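Local coordinates for LIM domain only protein 7 (Homo sapiens, PDB 2EAQ) that probably binds the C-terminal tails of partner proteins through its PDZ domain, a small beta-sandwich flanked by two helices, at residues A[7-12]-A[42-47]; A[19-24]-A[79-84]; A[28-33]-A[58-63]. All blocks are in the same frame, centred on the assembly; numbering follows the deposited sequence.

Contact 1: A[7-12]-A[42-47]; sequences ISINQT and EFSQLQ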
# COMPACT_ATOMS: atom_id res chain seq x y z
N ILE A 7 -5.89 -1.22 -6.42
CA ILE A 7 -6.65 -1.79 -5.30
C ILE A 7 -7.10 -0.67 -4.38
O ILE A 7 -6.27 0.12 -3.92
CB ILE A 7 -5.78 -2.78 -4.54
CG1 ILE A 7 -5.31 -3.90 -5.48
CG2 ILE A 7 -6.56 -3.36 -3.32
CD1 ILE A 7 -4.44 -5.00 -4.76
N SER A 8 -8.40 -0.57 -4.13
CA SER A 8 -8.93 0.47 -3.27
C SER A 8 -9.16 -0.07 -1.88
O SER A 8 -9.78 -1.11 -1.71
CB SER A 8 -10.25 0.93 -3.87
OG SER A 8 -10.65 2.11 -3.09
N ILE A 9 -8.59 0.63 -0.90
CA ILE A 9 -8.67 0.24 0.54
C ILE A 9 -9.22 1.47 1.25
O ILE A 9 -8.82 2.59 0.96
CB ILE A 9 -7.27 -0.18 1.12
CG1 ILE A 9 -6.59 -1.10 0.10
CG2 ILE A 9 -7.46 -0.85 2.47
CD1 ILE A 9 -5.23 -1.61 0.57
N ASN A 10 -10.16 1.27 2.17
CA ASN A 10 -10.82 2.40 2.86
C ASN A 10 -11.10 2.10 4.29
O ASN A 10 -11.46 0.96 4.61
CB ASN A 10 -12.17 2.71 2.19
CG ASN A 10 -12.01 3.06 0.73
OD1 ASN A 10 -11.74 4.21 0.38
ND2 ASN A 10 -12.14 2.07 -0.13
N GLN A 11 -10.92 3.09 5.18
CA GLN A 11 -11.28 2.91 6.58
C GLN A 11 -11.63 4.27 7.14
O GLN A 11 -11.57 5.26 6.42
CB GLN A 11 -10.14 2.20 7.36
CG GLN A 11 -8.86 3.02 7.45
CD GLN A 11 -7.78 2.38 8.22
OE1 GLN A 11 -6.96 3.11 8.81
NE2 GLN A 11 -7.77 1.12 8.28
N THR A 12 -12.07 4.32 8.39
CA THR A 12 -12.49 5.61 8.95
C THR A 12 -11.39 6.63 8.93
O THR A 12 -10.25 6.31 9.28
CB THR A 12 -12.89 5.40 10.37
OG1 THR A 12 -13.89 4.37 10.38
CG2 THR A 12 -13.59 6.65 10.92
N GLU A 42 -7.05 -6.86 3.93
CA GLU A 42 -7.45 -8.21 3.59
C GLU A 42 -8.80 -8.15 2.88
O GLU A 42 -8.98 -8.81 1.88
CB GLU A 42 -7.52 -9.08 4.87
CG GLU A 42 -8.03 -10.46 4.64
CD GLU A 42 -7.12 -11.37 3.88
OE1 GLU A 42 -6.01 -10.98 3.40
OE2 GLU A 42 -7.52 -12.55 3.76
N PHE A 43 -9.70 -7.33 3.41
CA PHE A 43 -11.03 -7.20 2.79
C PHE A 43 -10.84 -6.79 1.32
O PHE A 43 -11.49 -7.32 0.42
CB PHE A 43 -11.83 -6.11 3.54
CG PHE A 43 -13.18 -5.80 2.92
CD1 PHE A 43 -14.30 -6.61 3.16
CD2 PHE A 43 -13.30 -4.76 2.03
CE1 PHE A 43 -15.52 -6.33 2.49
CE2 PHE A 43 -14.50 -4.48 1.35
CZ PHE A 43 -15.60 -5.28 1.59
N SER A 44 -9.92 -5.85 1.09
CA SER A 44 -9.70 -5.34 -0.29
C SER A 44 -8.91 -6.24 -1.18
O SER A 44 -8.80 -5.99 -2.38
CB SER A 44 -8.97 -4.01 -0.22
OG SER A 44 -9.84 -3.00 0.32
N GLN A 45 -8.39 -7.32 -0.61
CA GLN A 45 -7.65 -8.35 -1.34
C GLN A 45 -6.30 -7.96 -1.87
O GLN A 45 -5.86 -8.38 -2.94
CB GLN A 45 -8.54 -9.11 -2.37
CG GLN A 45 -9.72 -9.81 -1.63
CD GLN A 45 -10.62 -10.66 -2.44
OE1 GLN A 45 -11.81 -10.89 -2.03
NE2 GLN A 45 -10.12 -11.17 -3.53
N LEU A 46 -5.61 -7.13 -1.05
CA LEU A 46 -4.17 -6.87 -1.30
C LEU A 46 -3.47 -8.16 -0.92
O LEU A 46 -3.90 -8.88 0.00
CB LEU A 46 -3.76 -5.74 -0.37
CG LEU A 46 -2.28 -5.32 -0.42
CD1 LEU A 46 -2.01 -4.62 -1.83
CD2 LEU A 46 -1.94 -4.32 0.73
N GLN A 47 -2.40 -8.50 -1.62
CA GLN A 47 -1.70 -9.76 -1.31
C GLN A 47 -0.20 -9.60 -1.05
O GLN A 47 0.43 -8.71 -1.61
CB GLN A 47 -1.87 -10.75 -2.47
CG GLN A 47 -3.37 -11.14 -2.61
CD GLN A 47 -3.66 -12.10 -3.73
OE1 GLN A 47 -2.79 -12.67 -4.34
NE2 GLN A 47 -4.98 -12.31 -3.97
O HOH W 1 -10.68 -4.12 -3.14
O HOH W 2 -10.97 -1.66 2.61

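Contact 2: A[19-24]-A[79-84]; sequences FGFTIK and GHLVMD. With NI (nickel (II) ion), chain B.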
# COMPACT_ATOMS: atom_id res chain seq x y z
N PHE A 19 -3.98 0.31 8.01
CA PHE A 19 -4.81 -0.42 7.05
C PHE A 19 -4.70 -1.93 7.08
O PHE A 19 -5.53 -2.61 6.48
CB PHE A 19 -4.53 0.05 5.63
CG PHE A 19 -5.03 1.44 5.32
CD1 PHE A 19 -6.33 1.65 4.87
CD2 PHE A 19 -4.19 2.54 5.45
CE1 PHE A 19 -6.78 2.93 4.54
CE2 PHE A 19 -4.64 3.86 5.13
CZ PHE A 19 -5.95 4.03 4.67
N GLY A 20 -3.72 -2.46 7.80
CA GLY A 20 -3.65 -3.92 7.87
C GLY A 20 -2.56 -4.55 7.08
O GLY A 20 -2.55 -5.76 6.97
N PHE A 21 -1.60 -3.78 6.53
CA PHE A 21 -0.51 -4.45 5.82
C PHE A 21 0.80 -3.76 6.25
O PHE A 21 0.79 -2.65 6.78
CB PHE A 21 -0.73 -4.33 4.29
CG PHE A 21 -0.56 -2.96 3.75
CD1 PHE A 21 0.65 -2.57 3.21
CD2 PHE A 21 -1.62 -2.04 3.74
CE1 PHE A 21 0.78 -1.26 2.71
CE2 PHE A 21 -1.48 -0.76 3.24
CZ PHE A 21 -0.28 -0.39 2.74
N THR A 22 1.90 -4.48 6.08
CA THR A 22 3.25 -3.90 6.32
C THR A 22 4.00 -4.00 5.00
O THR A 22 3.67 -4.82 4.12
CB THR A 22 4.04 -4.62 7.38
OG1 THR A 22 4.23 -5.98 7.01
CG2 THR A 22 3.28 -4.56 8.74
N ILE A 23 5.03 -3.18 4.85
CA ILE A 23 5.82 -3.12 3.63
C ILE A 23 7.18 -3.76 3.81
O ILE A 23 7.80 -3.65 4.91
CB ILE A 23 6.00 -1.65 3.24
CG1 ILE A 23 4.62 -1.07 2.84
CG2 ILE A 23 6.97 -1.51 2.02
CD1 ILE A 23 4.63 0.37 2.33
N LYS A 24 7.57 -4.49 2.78
CA LYS A 24 8.91 -5.06 2.64
C LYS A 24 9.68 -4.12 1.75
O LYS A 24 9.36 -3.93 0.55
CB LYS A 24 8.88 -6.43 1.98
CG LYS A 24 10.32 -6.99 1.86
CD LYS A 24 10.31 -8.46 1.51
CE LYS A 24 10.40 -8.59 0.01
NZ LYS A 24 11.14 -9.86 -0.42
N GLY A 79 -8.10 8.02 5.37
CA GLY A 79 -8.77 6.73 5.32
C GLY A 79 -8.92 6.15 3.94
O GLY A 79 -9.62 5.13 3.76
N HIS A 80 -8.34 6.77 2.93
CA HIS A 80 -8.45 6.27 1.56
C HIS A 80 -7.10 5.96 0.99
O HIS A 80 -6.14 6.78 1.03
CB HIS A 80 -9.11 7.30 0.62
CG HIS A 80 -10.44 7.80 1.06
ND1 HIS A 80 -11.55 6.99 1.16
CD2 HIS A 80 -10.83 9.03 1.45
CE1 HIS A 80 -12.57 7.69 1.62
NE2 HIS A 80 -12.15 8.94 1.81
N LEU A 81 -6.97 4.75 0.49
CA LEU A 81 -5.73 4.33 -0.09
C LEU A 81 -5.99 3.60 -1.40
O LEU A 81 -6.46 2.47 -1.38
CB LEU A 81 -5.07 3.44 0.97
CG LEU A 81 -3.67 2.98 0.77
CD1 LEU A 81 -2.69 4.15 0.64
CD2 LEU A 81 -3.35 2.12 2.01
N VAL A 82 -5.70 4.24 -2.53
CA VAL A 82 -5.87 3.64 -3.86
C VAL A 82 -4.44 3.26 -4.28
O VAL A 82 -3.63 4.16 -4.58
CB VAL A 82 -6.50 4.61 -4.86
CG1 VAL A 82 -6.60 3.99 -6.27
CG2 VAL A 82 -7.95 4.90 -4.45
N MET A 83 -4.18 1.96 -4.30
CA MET A 83 -2.82 1.47 -4.55
C MET A 83 -2.61 0.92 -5.91
O MET A 83 -3.43 0.10 -6.35
CB MET A 83 -2.50 0.35 -3.55
CG MET A 83 -2.82 0.62 -2.04
SD MET A 83 -2.16 -0.70 -0.88
CE MET A 83 -0.82 -1.27 -2.03
N ASP A 84 -1.58 1.35 -6.60
CA ASP A 84 -1.28 0.72 -7.89
C ASP A 84 -0.22 -0.32 -7.57
O ASP A 84 0.81 0.03 -6.96
CB ASP A 84 -0.74 1.74 -8.88
CG ASP A 84 -1.81 2.63 -9.41
OD1 ASP A 84 -2.96 2.34 -9.14
OD2 ASP A 84 -1.47 3.58 -10.12
NI NI B . -13.17 10.74 2.55
O HOH W 3 -12.22 12.04 1.26
O HOH W 4 -11.63 10.94 3.93

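Contact 3: A[28-33]-A[58-63]; sequences PGIFVA and TKFSYN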
# COMPACT_ATOMS: atom_id res chain seq x y z
N PRO A 28 15.53 -1.59 -5.36
CA PRO A 28 14.72 -0.39 -5.62
C PRO A 28 13.20 -0.46 -5.53
O PRO A 28 12.53 0.55 -5.84
CB PRO A 28 15.22 0.06 -7.01
CG PRO A 28 15.41 -1.28 -7.70
CD PRO A 28 16.12 -2.12 -6.64
N GLY A 29 12.69 -1.61 -5.09
CA GLY A 29 11.23 -1.69 -4.94
C GLY A 29 10.73 -1.79 -3.52
O GLY A 29 11.50 -2.03 -2.58
N ILE A 30 9.45 -1.58 -3.35
CA ILE A 30 8.75 -1.87 -2.07
C ILE A 30 7.63 -2.85 -2.40
O ILE A 30 7.01 -2.78 -3.47
CB ILE A 30 8.19 -0.62 -1.37
CG1 ILE A 30 7.49 0.29 -2.36
CG2 ILE A 30 9.31 0.15 -0.66
CD1 ILE A 30 6.58 1.32 -1.63
N PHE A 31 7.38 -3.76 -1.47
CA PHE A 31 6.42 -4.87 -1.66
C PHE A 31 5.57 -5.03 -0.42
O PHE A 31 5.89 -4.52 0.65
CB PHE A 31 7.18 -6.17 -1.92
CG PHE A 31 8.14 -6.10 -3.09
CD1 PHE A 31 9.39 -5.51 -2.93
CD2 PHE A 31 7.71 -6.55 -4.34
CE1 PHE A 31 10.23 -5.35 -4.06
CE2 PHE A 31 8.52 -6.41 -5.45
CZ PHE A 31 9.78 -5.81 -5.29
N VAL A 32 4.45 -5.73 -0.58
CA VAL A 32 3.60 -6.03 0.59
C VAL A 32 4.25 -7.18 1.35
O VAL A 32 4.47 -8.28 0.82
CB VAL A 32 2.18 -6.37 0.14
CG1 VAL A 32 1.38 -6.79 1.33
CG2 VAL A 32 1.54 -5.16 -0.55
N ALA A 33 4.59 -6.92 2.61
CA ALA A 33 5.23 -7.97 3.44
C ALA A 33 4.23 -8.88 4.15
O ALA A 33 4.45 -10.09 4.37
CB ALA A 33 6.12 -7.30 4.48
N THR A 58 0.95 9.47 -5.31
CA THR A 58 2.36 9.40 -5.03
C THR A 58 2.94 8.14 -5.61
O THR A 58 2.63 7.04 -5.18
CB THR A 58 2.59 9.38 -3.50
OG1 THR A 58 2.10 10.60 -2.93
CG2 THR A 58 4.05 9.25 -3.15
N LYS A 59 3.80 8.31 -6.63
CA LYS A 59 4.49 7.15 -7.21
C LYS A 59 5.75 6.93 -6.36
O LYS A 59 6.51 7.87 -6.04
CB LYS A 59 4.87 7.47 -8.67
CG LYS A 59 5.47 6.30 -9.43
CD LYS A 59 5.88 6.66 -10.85
CE LYS A 59 6.04 5.39 -11.69
NZ LYS A 59 6.92 4.33 -11.02
N PHE A 60 5.99 5.70 -5.94
CA PHE A 60 7.20 5.42 -5.17
C PHE A 60 8.48 5.57 -5.99
O PHE A 60 8.56 5.18 -7.18
CB PHE A 60 7.19 3.97 -4.69
CG PHE A 60 8.41 3.58 -3.90
CD1 PHE A 60 8.57 4.04 -2.60
CD2 PHE A 60 9.43 2.84 -4.51
CE1 PHE A 60 9.75 3.78 -1.87
CE2 PHE A 60 10.61 2.57 -3.81
CZ PHE A 60 10.78 3.04 -2.51
N SER A 61 9.48 6.13 -5.34
CA SER A 61 10.79 6.09 -5.97
C SER A 61 11.78 5.92 -4.84
O SER A 61 11.63 6.51 -3.75
CB SER A 61 11.13 7.33 -6.78
OG SER A 61 12.53 7.33 -7.06
N TYR A 62 12.79 5.12 -5.15
CA TYR A 62 13.83 4.89 -4.19
C TYR A 62 14.53 6.17 -3.79
O TYR A 62 15.17 6.21 -2.75
CB TYR A 62 14.90 3.94 -4.71
CG TYR A 62 15.64 4.47 -5.87
CD1 TYR A 62 15.11 4.34 -7.15
CD2 TYR A 62 16.81 5.15 -5.70
CE1 TYR A 62 15.73 4.90 -8.24
CE2 TYR A 62 17.46 5.75 -6.81
CZ TYR A 62 16.90 5.61 -8.06
OH TYR A 62 17.48 6.20 -9.14
N ASN A 63 14.43 7.20 -4.63
CA ASN A 63 15.06 8.52 -4.36
C ASN A 63 14.29 9.37 -3.37
O ASN A 63 14.80 10.40 -2.91
CB ASN A 63 15.17 9.35 -5.64
CG ASN A 63 16.40 9.09 -6.41
OD1 ASN A 63 16.37 9.06 -7.66
ND2 ASN A 63 17.52 8.92 -5.70
O HOH W 5 12.02 2.57 -7.34

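Contact 1: A[7-12]-A[42-47]
Ile7 lays its CD1 methyl against CD1 of Leu46, 3.8 Å away, the two side chains crossing at about a right angle. Its other branch, CG2, reaches Ser44 instead: it sits 3.6 Å from the backbone O of Ser44 and also touches that residue's CB. Ile9, two residues on, meets the same serine through CG1, 3.8 Å from its CB, and its CD1 only grazes CD2 of Leu46. Between the two isoleucines comes the polar grip. With OG anti to its own carbonyl carbon (chi1 -69°), Ser44 sends that hydroxyl to the strand and donates to Ser8 O over 2.8 Å, meeting the C=O at 134° and tilted 17° from the carbonyl plane. Two waters extend the grip. One donates to Ser44 O and, weakly, to Ser8 O; the other donates to Ser44 OG at 2.9 Å and accepts from Asn10 N. The strand's outward edge thus has a backbone carbonyl and an N-H satisfied by one serine and its water, while the apolar branches turn inward with Leu46, which also packs on Met83 of strand 80-88. Gln45, with positive phi, ends the last turn of the short helix in a Schellman motif, and the chain then turns so that Leu46 reaches the isoleucines. This is the PDZ fold at its first edge strand, with the short helix and its exit turn docked beside it.

Contact 2: A[19-24]-A[79-84]
The Phe19 ring takes the CD2 methyl of Leu81 over one face, a CH-pi contact 3.7 Å from the ring centroid and 17° off its normal, while Gly79 lies at the edge, with its O 3.7 Å from CE1. The same methyl also meets the Phe21 ring, but at its edge, 3.6 Å from CE2, so one methyl serves both rings, a face of one and the edge of the other. Having CG anti to the backbone N (chi1 -171°) carries the Leu81 chain across to both. Met83 adds a Met-aromatic contact: its SD stands 4.6 Å from the Phe21 centroid, oblique to the ring. Were Phe19 an alanine, the CD2 methyl of Leu81 would probably lose the ring face it rests on, and a gap would open beside Gly79. On the far side of strand 80-88, His80 binds a nickel ion through NE2 at 2.2 Å, two waters being further ligands, while its ND1 is hydrogen-bonded to Asn10 OD1. Leu81 continues onto Met72 and Ala75 of helix 65-78. The run Phe19-Gly20-Phe21, leading into strand 21-26, matches the carboxylate-binding loop of PDZ domains. Phe19 is buried, while Phe21, partly exposed, probably helps line the pocket for a bound peptide's last side chain, as in related PDZ domains.

Contact 3: A[28-33]-A[58-63]
From its CB, Ile30 spreads its branches over one face of the Phe60 ring, within the hydrophobic core of the PDZ fold. CG1 stands over the ring centre, 3.8 Å from the centroid and 12° off the normal, a CH-pi contact. Beyond it the tip, CD1, swings toward the CB side of the ring and comes within 3.5 Å of Phe60 CD1. The second branch, CG2, covers the other end, 3.7 Å from CZ, so the isoleucine spans the ring from its root to its far carbon. The price is the first torsion: CG1 sits between the backbone N and the carbonyl carbon (chi1 45°), a crowded position that lets both branches lie over the ring together.

Phe60, just past the short strand 58-59, points its ring back at strand 29-35. An edge-to-face contact with Trp68 of helix 65-78 gives it a second aromatic neighbour, and Ile30 touches Trp68 too. The contact joins the second strand of the hairpin 21-35 to the chain that leads into helix 65-78. At the ring's edge, near its plane, lies Pro28 O, 3.4 Å from CE2. Further out, near the surface, the proline, which follows a cis peptide bond, brings CB loosely up to the Tyr62 ring. A water donates to Pro28 O at 2.6 Å and accepts a weak bond from Tyr62 N. The turn after Phe60 is an ST turn: Ser61 OG accepts from Asn63 N at 3.1 Å.

From the N terminus, segment 7-12 opens contact 1, then 19-24 opens contact 2 and 28-33 opens contact 3 before anything closes. Segment 42-47 returns first, fastening the edge strand 2-10 to the exit of helix 40-43. Segment 58-63 then closes contact 3, and 79-84 closes contact 2, the longest loop, inside which contact 3 is nested; contact 1 crosses both. Contacts 1 and 2 are joined by backbone pairing of strand 2-10 with strand 80-88, and contacts 2 and 3 by the antiparallel hairpin of strands 21-26 and 29-35. Leu46 touching Val32 connects contacts 1 and 3, which lie on opposite sides of the chain's centre.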